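PDB 5MUA: ricin B-related lectin from Polyporus squamosus, which joins a galactose-binding ricin-B-like beta-trefoil lectin region to a calcium-binding papain-like protease domain, captured here with the cysteine protease inhibitor E-64. Local coordinates for residues V181-Q186 with V254-F259; L238-K243 with A281-F286; H248-F253 with V262-P267. One frame throughout, in Å; residues are numbered along the deposited sequence.

Contact 1: V181-Q186 with V254-F259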
# COMPACT_ATOMS: atom_id res chain seq x y z
N VAL B 181 13.68 5.51 -11.25
CA VAL B 181 14.31 4.29 -10.73
C VAL B 181 15.11 4.75 -9.53
O VAL B 181 16.04 5.57 -9.63
CB VAL B 181 15.23 3.63 -11.80
CG1 VAL B 181 16.06 2.49 -11.21
CG2 VAL B 181 14.46 3.15 -13.01
N LEU B 182 14.78 4.19 -8.35
CA LEU B 182 15.45 4.56 -7.12
C LEU B 182 16.75 3.82 -6.95
O LEU B 182 16.92 2.72 -7.47
CB LEU B 182 14.56 4.17 -5.92
CG LEU B 182 13.24 4.95 -5.97
CD1 LEU B 182 12.35 4.34 -4.91
CD2 LEU B 182 13.41 6.45 -5.74
N THR B 183 17.61 4.39 -6.11
CA THR B 183 18.82 3.70 -5.68
C THR B 183 18.52 2.78 -4.51
O THR B 183 17.49 2.90 -3.81
CB THR B 183 19.90 4.68 -5.19
OG1 THR B 183 19.45 5.39 -4.05
CG2 THR B 183 20.31 5.72 -6.32
N ARG B 184 19.47 1.87 -4.29
CA ARG B 184 19.38 1.06 -3.08
C ARG B 184 19.41 1.83 -1.81
O ARG B 184 18.69 1.53 -0.83
CB ARG B 184 20.42 -0.09 -3.12
CG ARG B 184 19.94 -1.17 -4.07
CD ARG B 184 20.75 -2.44 -3.94
NE ARG B 184 20.51 -3.39 -5.04
CZ ARG B 184 20.94 -4.66 -5.04
NH1 ARG B 184 21.57 -5.18 -3.97
NH2 ARG B 184 20.74 -5.43 -6.10
N ASP B 185 20.19 2.89 -1.76
CA ASP B 185 20.20 3.70 -0.57
C ASP B 185 18.87 4.27 -0.31
O ASP B 185 18.41 4.33 0.84
CB ASP B 185 21.25 4.81 -0.70
CG ASP B 185 22.69 4.30 -0.53
OD1 ASP B 185 22.94 3.22 0.00
OD2 ASP B 185 23.60 5.06 -0.91
N GLN B 186 18.19 4.70 -1.37
CA GLN B 186 16.90 5.31 -1.20
C GLN B 186 15.83 4.29 -0.77
O GLN B 186 15.08 4.58 0.17
CB GLN B 186 16.47 6.00 -2.48
CG GLN B 186 17.29 7.28 -2.76
CD GLN B 186 17.21 7.70 -4.22
OE1 GLN B 186 16.77 6.93 -5.08
NE2 GLN B 186 17.69 8.88 -4.52
N VAL B 254 13.97 -2.27 -10.77
CA VAL B 254 15.05 -2.38 -11.77
C VAL B 254 16.18 -1.58 -11.26
O VAL B 254 16.04 -0.73 -10.40
CB VAL B 254 14.65 -2.03 -13.22
CG1 VAL B 254 13.45 -2.83 -13.68
CG2 VAL B 254 14.32 -0.57 -13.41
N GLU B 255 17.37 -1.89 -11.77
CA GLU B 255 18.61 -1.37 -11.24
C GLU B 255 18.99 -0.15 -12.05
O GLU B 255 18.92 -0.16 -13.26
CB GLU B 255 19.74 -2.43 -11.44
CG GLU B 255 19.67 -3.65 -10.51
CD GLU B 255 19.98 -3.26 -9.09
OE1 GLU B 255 20.82 -2.38 -8.86
OE2 GLU B 255 19.43 -3.86 -8.20
N ARG B 256 19.47 0.88 -11.37
CA ARG B 256 20.09 1.99 -12.09
C ARG B 256 21.25 1.69 -12.98
O ARG B 256 21.34 2.26 -14.05
CB ARG B 256 20.47 3.09 -11.16
CG ARG B 256 19.44 4.17 -11.38
CD ARG B 256 19.85 5.29 -10.59
NE ARG B 256 18.74 6.01 -10.04
CZ ARG B 256 18.94 7.09 -9.33
NH1 ARG B 256 20.22 7.55 -9.23
NH2 ARG B 256 17.91 7.75 -8.84
N GLY B 257 22.09 0.76 -12.56
CA GLY B 257 23.27 0.37 -13.41
C GLY B 257 22.88 -0.46 -14.59
O GLY B 257 23.65 -0.63 -15.54
N ASN B 258 21.68 -1.05 -14.56
CA ASN B 258 21.23 -1.84 -15.67
C ASN B 258 19.73 -2.01 -15.61
O ASN B 258 19.22 -2.87 -14.85
CB ASN B 258 21.87 -3.23 -15.65
CG ASN B 258 21.48 -4.06 -16.86
OD1 ASN B 258 20.56 -3.77 -17.66
ND2 ASN B 258 22.22 -5.13 -17.03
N PHE B 259 19.04 -1.26 -16.46
CA PHE B 259 17.62 -1.14 -16.31
C PHE B 259 16.92 -2.44 -16.73
O PHE B 259 15.75 -2.57 -16.46
CB PHE B 259 17.08 -0.03 -17.17
CG PHE B 259 17.48 1.35 -16.75
CD1 PHE B 259 17.24 1.80 -15.47
CD2 PHE B 259 17.96 2.26 -17.70
CE1 PHE B 259 17.54 3.10 -15.08
CE2 PHE B 259 18.25 3.56 -17.33
CZ PHE B 259 18.04 3.98 -16.02
O HOH W 1 15.36 0.66 -8.05
O HOH W 2 19.01 9.58 -7.01

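Contact 2: L238-K243 with A281-F286. With E64 (N-[N-[1-hydroxycarboxyethyl-carbonyl]leucylamino-butyl]-guanidine), chain K.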
# COMPACT_ATOMS: atom_id res chain seq x y z
N LEU B 238 5.16 -4.87 -6.92
CA LEU B 238 4.57 -5.93 -6.08
C LEU B 238 4.52 -7.21 -6.91
O LEU B 238 4.16 -7.15 -8.11
CB LEU B 238 3.17 -5.56 -5.63
CG LEU B 238 2.36 -6.60 -4.83
CD1 LEU B 238 3.10 -6.92 -3.54
CD2 LEU B 238 1.04 -6.00 -4.46
N MET B 239 4.94 -8.35 -6.31
CA MET B 239 4.82 -9.63 -6.98
C MET B 239 4.24 -10.65 -5.97
O MET B 239 4.51 -10.58 -4.81
CB MET B 239 6.21 -10.14 -7.45
CG MET B 239 6.37 -10.07 -8.93
SD MET B 239 8.06 -10.57 -9.25
CE MET B 239 8.06 -9.82 -10.87
N PHE B 240 3.37 -11.51 -6.45
CA PHE B 240 2.99 -12.76 -5.79
C PHE B 240 3.58 -13.86 -6.65
O PHE B 240 3.39 -13.92 -7.89
CB PHE B 240 1.47 -12.94 -5.77
CG PHE B 240 0.70 -12.05 -4.86
CD1 PHE B 240 1.28 -11.05 -4.08
CD2 PHE B 240 -0.67 -12.30 -4.71
CE1 PHE B 240 0.53 -10.27 -3.23
CE2 PHE B 240 -1.44 -11.52 -3.84
CZ PHE B 240 -0.83 -10.50 -3.11
N GLY B 241 4.30 -14.76 -6.00
CA GLY B 241 4.86 -15.90 -6.71
C GLY B 241 4.84 -17.16 -5.86
O GLY B 241 4.46 -17.12 -4.68
N SER B 242 5.25 -18.25 -6.48
CA SER B 242 5.24 -19.52 -5.82
C SER B 242 6.33 -20.41 -6.27
O SER B 242 6.90 -20.26 -7.36
CB SER B 242 3.91 -20.21 -6.04
OG SER B 242 3.64 -20.42 -7.41
N LYS B 243 6.55 -21.41 -5.45
CA LYS B 243 7.29 -22.57 -5.96
C LYS B 243 6.67 -23.81 -5.37
O LYS B 243 5.70 -23.71 -4.64
CB LYS B 243 8.74 -22.41 -5.59
CG LYS B 243 8.94 -21.90 -4.22
CD LYS B 243 10.38 -21.72 -3.94
CE LYS B 243 10.58 -21.27 -2.50
NZ LYS B 243 12.03 -21.10 -2.23
N ALA B 281 6.83 -15.75 -10.31
CA ALA B 281 5.68 -14.85 -10.21
C ALA B 281 4.48 -15.21 -11.07
O ALA B 281 4.60 -15.61 -12.23
CB ALA B 281 6.11 -13.40 -10.42
N TYR B 282 3.29 -15.13 -10.46
CA TYR B 282 2.06 -15.20 -11.21
C TYR B 282 1.35 -13.88 -11.34
O TYR B 282 0.48 -13.72 -12.23
CB TYR B 282 1.13 -16.29 -10.70
CG TYR B 282 0.74 -16.18 -9.25
CD1 TYR B 282 -0.39 -15.41 -8.85
CD2 TYR B 282 1.41 -16.91 -8.27
CE1 TYR B 282 -0.74 -15.31 -7.53
CE2 TYR B 282 1.03 -16.80 -6.93
CZ TYR B 282 -0.09 -16.03 -6.58
OH TYR B 282 -0.47 -15.92 -5.26
N PHE B 283 1.72 -12.91 -10.51
CA PHE B 283 1.09 -11.62 -10.47
C PHE B 283 2.15 -10.54 -10.22
O PHE B 283 3.00 -10.68 -9.36
CB PHE B 283 -0.02 -11.58 -9.41
CG PHE B 283 -0.36 -10.23 -8.94
CD1 PHE B 283 -0.93 -9.32 -9.79
CD2 PHE B 283 -0.10 -9.85 -7.64
CE1 PHE B 283 -1.23 -8.04 -9.36
CE2 PHE B 283 -0.42 -8.57 -7.20
CZ PHE B 283 -0.95 -7.64 -8.08
N GLY B 284 2.11 -9.49 -11.02
CA GLY B 284 2.86 -8.29 -10.74
C GLY B 284 2.10 -6.99 -10.89
O GLY B 284 1.24 -6.87 -11.74
N LEU B 285 2.41 -6.02 -10.07
CA LEU B 285 1.79 -4.69 -10.12
C LEU B 285 2.90 -3.66 -10.02
O LEU B 285 3.76 -3.81 -9.18
CB LEU B 285 0.79 -4.50 -8.97
CG LEU B 285 0.19 -3.12 -8.76
CD1 LEU B 285 -0.69 -2.81 -9.95
CD2 LEU B 285 -0.67 -2.98 -7.49
N PHE B 286 2.91 -2.64 -10.89
CA PHE B 286 3.90 -1.58 -10.73
C PHE B 286 3.38 -0.30 -11.35
O PHE B 286 2.35 -0.36 -12.02
CB PHE B 286 5.22 -1.93 -11.37
CG PHE B 286 5.16 -2.02 -12.86
CD1 PHE B 286 4.64 -3.15 -13.46
CD2 PHE B 286 5.59 -0.98 -13.65
CE1 PHE B 286 4.55 -3.24 -14.83
CE2 PHE B 286 5.55 -1.07 -15.03
CZ PHE B 286 5.02 -2.19 -15.61
OXT PHE B 286 4.02 0.75 -11.15
C1 E64 K . 4.33 -15.28 3.77
O1 E64 K . 4.05 -14.72 4.83
O2 E64 K . 5.48 -15.76 3.51
C2 E64 K . 3.33 -15.28 2.69
C3 E64 K . 1.96 -15.65 3.25
O3 E64 K . 2.21 -17.02 3.52
C4 E64 K . 0.87 -15.52 2.26
O4 E64 K . 0.15 -14.57 2.24
N1 E64 K . 0.78 -16.42 1.33
C6 E64 K . -0.22 -16.45 0.27
C7 E64 K . 0.17 -16.07 -1.14
C8 E64 K . 0.91 -14.75 -1.26
C9 E64 K . -0.05 -13.58 -1.06
C10 E64 K . 1.51 -14.71 -2.60
C11 E64 K . -1.23 -17.58 0.35
O5 E64 K . -0.88 -18.63 -0.16
N2 E64 K . -2.40 -17.43 0.92
C12 E64 K . -3.49 -18.42 0.83
C13 E64 K . -4.69 -17.80 0.13
C14 E64 K . -5.98 -18.67 0.12
C15 E64 K . -6.44 -18.92 -1.31
N3 E64 K . -7.83 -19.38 -1.29
C16 E64 K . -8.61 -19.55 -2.34
N4 E64 K . -8.11 -19.47 -3.59
N5 E64 K . -9.95 -19.76 -2.13

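Contact 3: H248-F253 with V262-P267. With E64 (N-[N-[1-hydroxycarboxyethyl-carbonyl]leucylamino-butyl]-guanidine), chain K.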
# COMPACT_ATOMS: atom_id res chain seq x y z
N HIS B 248 4.56 -16.69 -1.97
CA HIS B 248 5.13 -15.57 -1.19
C HIS B 248 4.92 -14.31 -1.97
O HIS B 248 4.95 -14.35 -3.19
CB HIS B 248 6.67 -15.80 -1.00
CG HIS B 248 7.36 -14.88 -0.02
ND1 HIS B 248 7.11 -14.85 1.33
CD2 HIS B 248 8.35 -14.00 -0.22
CE1 HIS B 248 7.87 -13.96 1.92
NE2 HIS B 248 8.63 -13.42 0.99
N ALA B 249 4.75 -13.21 -1.21
CA ALA B 249 4.65 -11.87 -1.71
C ALA B 249 5.88 -11.09 -1.40
O ALA B 249 6.40 -11.18 -0.31
CB ALA B 249 3.43 -11.11 -1.15
N TYR B 250 6.32 -10.28 -2.37
CA TYR B 250 7.61 -9.57 -2.25
C TYR B 250 7.60 -8.43 -3.23
O TYR B 250 6.60 -8.23 -4.00
CB TYR B 250 8.85 -10.52 -2.52
CG TYR B 250 8.65 -11.43 -3.70
CD1 TYR B 250 7.84 -12.58 -3.60
CD2 TYR B 250 9.21 -11.16 -4.94
CE1 TYR B 250 7.58 -13.40 -4.70
CE2 TYR B 250 8.97 -11.98 -6.05
CZ TYR B 250 8.18 -13.11 -5.94
OH TYR B 250 7.94 -13.91 -7.03
N ASN B 251 8.62 -7.62 -3.16
CA ASN B 251 8.70 -6.43 -4.01
C ASN B 251 9.83 -6.58 -5.05
O ASN B 251 10.65 -7.49 -4.99
CB ASN B 251 8.92 -5.19 -3.15
CG ASN B 251 7.77 -4.94 -2.17
OD1 ASN B 251 7.90 -5.15 -0.97
ND2 ASN B 251 6.67 -4.49 -2.70
N TRP B 252 9.87 -5.65 -6.00
CA TRP B 252 10.83 -5.73 -7.07
C TRP B 252 11.06 -4.37 -7.70
O TRP B 252 10.21 -3.47 -7.63
CB TRP B 252 10.44 -6.71 -8.13
CG TRP B 252 9.14 -6.40 -8.87
CD1 TRP B 252 7.88 -6.80 -8.51
CD2 TRP B 252 9.00 -5.69 -10.11
NE1 TRP B 252 6.95 -6.35 -9.46
CE2 TRP B 252 7.63 -5.71 -10.46
CE3 TRP B 252 9.90 -5.03 -10.96
CZ2 TRP B 252 7.14 -5.04 -11.56
CZ3 TRP B 252 9.41 -4.42 -12.09
CH2 TRP B 252 8.06 -4.44 -12.39
N PHE B 253 12.21 -4.29 -8.35
CA PHE B 253 12.73 -3.06 -8.86
C PHE B 253 13.58 -3.35 -10.10
O PHE B 253 13.92 -4.53 -10.42
CB PHE B 253 13.67 -2.43 -7.80
CG PHE B 253 12.98 -2.04 -6.52
CD1 PHE B 253 12.25 -0.85 -6.45
CD2 PHE B 253 13.06 -2.82 -5.42
CE1 PHE B 253 11.53 -0.52 -5.29
CE2 PHE B 253 12.39 -2.48 -4.24
CZ PHE B 253 11.64 -1.32 -4.18
N VAL B 262 15.90 -7.11 -13.30
CA VAL B 262 14.90 -7.09 -12.23
C VAL B 262 15.52 -7.62 -10.93
O VAL B 262 16.06 -8.72 -10.89
CB VAL B 262 13.64 -7.83 -12.66
CG1 VAL B 262 12.65 -7.77 -11.52
CG2 VAL B 262 13.04 -7.22 -13.96
N THR B 263 15.46 -6.84 -9.87
CA THR B 263 16.01 -7.21 -8.58
C THR B 263 14.81 -7.36 -7.63
O THR B 263 13.83 -6.66 -7.77
CB THR B 263 16.94 -6.14 -8.07
OG1 THR B 263 18.05 -6.07 -8.97
CG2 THR B 263 17.57 -6.53 -6.74
N PHE B 264 14.92 -8.28 -6.67
CA PHE B 264 13.82 -8.57 -5.75
C PHE B 264 14.21 -8.09 -4.37
O PHE B 264 15.40 -7.97 -3.97
CB PHE B 264 13.43 -10.03 -5.85
CG PHE B 264 13.19 -10.47 -7.23
CD1 PHE B 264 11.94 -10.30 -7.83
CD2 PHE B 264 14.24 -10.98 -8.00
CE1 PHE B 264 11.72 -10.68 -9.14
CE2 PHE B 264 14.04 -11.32 -9.34
CZ PHE B 264 12.79 -11.19 -9.92
N PHE B 265 13.16 -7.74 -3.62
CA PHE B 265 13.28 -7.10 -2.36
C PHE B 265 12.31 -7.75 -1.36
O PHE B 265 11.12 -7.97 -1.67
CB PHE B 265 13.02 -5.60 -2.49
CG PHE B 265 13.21 -4.82 -1.19
CD1 PHE B 265 14.48 -4.48 -0.74
CD2 PHE B 265 12.12 -4.43 -0.41
CE1 PHE B 265 14.67 -3.75 0.42
CE2 PHE B 265 12.30 -3.71 0.77
CZ PHE B 265 13.56 -3.37 1.19
N GLU B 266 12.84 -8.13 -0.20
CA GLU B 266 12.05 -8.76 0.86
C GLU B 266 11.64 -7.71 1.88
O GLU B 266 12.45 -7.30 2.71
CB GLU B 266 12.84 -9.89 1.51
CG GLU B 266 12.18 -10.48 2.74
CD GLU B 266 10.76 -10.87 2.39
OE1 GLU B 266 9.87 -10.22 2.88
OE2 GLU B 266 10.61 -11.81 1.62
N PRO B 267 10.35 -7.27 1.90
CA PRO B 267 9.99 -6.17 2.77
C PRO B 267 9.89 -6.55 4.29
O PRO B 267 9.77 -5.66 5.10
CB PRO B 267 8.59 -5.74 2.25
CG PRO B 267 8.05 -6.99 1.67
CD PRO B 267 9.25 -7.59 0.97
C1 E64 K . 4.33 -15.28 3.77
O1 E64 K . 4.05 -14.72 4.83
O2 E64 K . 5.48 -15.76 3.51
C2 E64 K . 3.33 -15.28 2.69
C3 E64 K . 1.96 -15.65 3.25
O3 E64 K . 2.21 -17.02 3.52
C4 E64 K . 0.87 -15.52 2.26
O4 E64 K . 0.15 -14.57 2.24
N1 E64 K . 0.78 -16.42 1.33
C6 E64 K . -0.22 -16.45 0.27
C7 E64 K . 0.17 -16.07 -1.14
C8 E64 K . 0.91 -14.75 -1.26
C9 E64 K . -0.05 -13.58 -1.06
C10 E64 K . 1.51 -14.71 -2.60
C11 E64 K . -1.23 -17.58 0.35
O5 E64 K . -0.88 -18.63 -0.16
N2 E64 K . -2.40 -17.43 0.92
C12 E64 K . -3.49 -18.42 0.83
C13 E64 K . -4.69 -17.80 0.13
C14 E64 K . -5.98 -18.67 0.12
C15 E64 K . -6.44 -18.92 -1.31
N3 E64 K . -7.83 -19.38 -1.29
C16 E64 K . -8.61 -19.55 -2.34
N4 E64 K . -8.11 -19.47 -3.59
N5 E64 K . -9.95 -19.76 -2.13
O HOH W 3 7.22 -10.69 2.51

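Contact 1: V181-Q186 with V254-F259
Arg256 takes the carbonyl oxygen of Val181 side-on, with NE 2.8 Å and NH2 3.0 Å from Val181 O. Both N-H groups share this one in-plane acceptor, and each bond is therefore bent, 148° at NE and 137° at NH2. Thr183 lays its methyl over one face of the guanidinium, CG2 3.4 Å from Arg256 NH1, while Tyr10 hydrogen-bonds to NH1. A water links Arg256 NH2 to Gln186 NE2; another joins the carbonyls of Leu182 and Val254. Gln186 N donates to Thr183 OG1 and Thr183 N to Gln186 OE1, a capping box at the start of helix 184-194.

Separately, Arg184 NH2 forms a salt bridge with Glu255 OE2 at 2.9 Å, from above the carboxylate plane, and Arg184 NE adds a weak bond. A bend in Glu255 (chi2 -70°) curls the carboxylate back to Arg184; Thr263 also holds OE2.

Val181 is the most deeply covered residue: CG2 lies 3.7 Å from Val254 CG2 and touches Phe259 CE1, while CG1 rests 3.3 Å from Val254 O and against Arg256 CG.

Two arginines, one from each segment, tie the helix start and the chain leading into it to residues 255-256, and the nearby Arg184 would probably favour an ionised Glu255.

Contact 2: L238-K243 with A281-F286
Leu238 to Phe240 run antiparallel to Phe283 to Leu285, the strand axes 4.7 Å apart at 175°, with Leu238-Leu285 and Phe240-Phe283 as hydrogen-bonded pairs and Met239-Gly284 as the non-hydrogen-bonded pair between them. Beyond Phe240 the register slips by one at a classic beta bulge. Tyr282 and Phe283 both face Phe240, whose O accepts from Tyr282 N at 2.8 Å and, over a longer bond, from Phe283 N. Past the bulge the chains close in, with Gly241 CA only 3.7 Å from Ala281 CA.

Phe240 is the centre of the side-chain packing. The edge of Phe283 meets one face of its ring, a T-shaped pair with planes at 77° and CD2 of Phe283 3.6 Å from CG of Phe240. On the opposite face lies the leucyl side chain of E64, its C9 over the middle of the ring. Tyr282 comes in at the root of the same side chain: CG set between the backbone N and the carbonyl carbon (chi1 58°) lays the face of the Tyr282 ring over Phe240 CB, a CH-pi contact 4.0 Å from CB to the ring centroid, and Tyr282 OH reaches to 3.5 Å from E64 C10. Phe240 and Tyr282 thus line the inhibitor pocket together. Leu238 CD2 touches the edge of Phe283 on the same sheet face as Phe240, whereas Met239 points to the other face and sets its sulfur, SD, 3.6 Å from Ala281 CB.

Phe283 also stacks on Tyr173 of the second subunit and meets Phe283 of that subunit, so the face bearing Phe283 packs at the dimer interface. Leu238 and Leu285 lie against helix 208-226. Met239 and Gly241 bond through their backbones to Tyr250 and His248, so strand 233-243 lies between strands 246-255 and 280-285.

Contact 3: H248-F253 with V262-P267
Phe253 and Phe265 meet as an offset edge-to-face pair, the edge of the Phe253 ring turned to the face of Phe265 with centroids 6.0 Å apart and planes at 77°. The closest touch is Phe253 CE2 to Phe265 CB, 3.6 Å. A chi1 of -64° at Phe253, CG lying beside the backbone N, swings the ring back across the neighbouring strand. Phe265 in turn stacks on Phe215 of helix 208-226 and meets Trp191 and Tyr272 edge-to-face.

Asn251 sits on the same sheet face. Its backbone makes the hydrogen-bonded pair with Phe265, N and O of Asn251 each 2.9 Å from O and N of Phe265; Phe253 and Thr263 form a second such pair. The side-chain ND2 of Asn251 donates to the carbonyls of Gly237 and Ala212. OD1 of Asn251, buried without a hydrogen-bonding partner, is 3.2 Å from CG of Pro267.

Trp252 and Phe264 point to the other face; Phe264 CD1 touches both Trp252 CB and the edge of the Tyr250 ring at CE2. Val262 CG1 lies against Trp252 CE3.

At the far end His248 NE2 donates to Glu266 OE2 at 2.6 Å, in the ring plane and onto the syn lone pair; ND1 donates to E64 O2 at 2.9 Å. Water joins Glu266 OE1 to Ala249 O. In this twisted beta hairpin, a histidine beside Cys208 in the inhibitor pocket is consistent with a papain-like site; here a glutamate orients it, where papain has an asparagine.

Overall arrangement
All three contacts belong to the papain-like part of the chain. Contacts 1 and 3 share strand 246-255, their centres 13 Å apart, and touch where Glu255 meets Thr263; contact 2 lies on the strand beside it. Contact 2 pairs strand 233-243 with strand 280-285, the last in the chain, and lies 9 Å from contact 3 and 20 Å from contact 1, centre to centre. Along the chain contact 3 is nested within the span closed by contact 2, while contact 1 reaches back to the start of helix 184-194 and alternates with both. Contacts 2 and 3 both touch E64, so neighbouring strands build one wall of the inhibitor pocket; contact 1 lies at the other end, toward the lectin region.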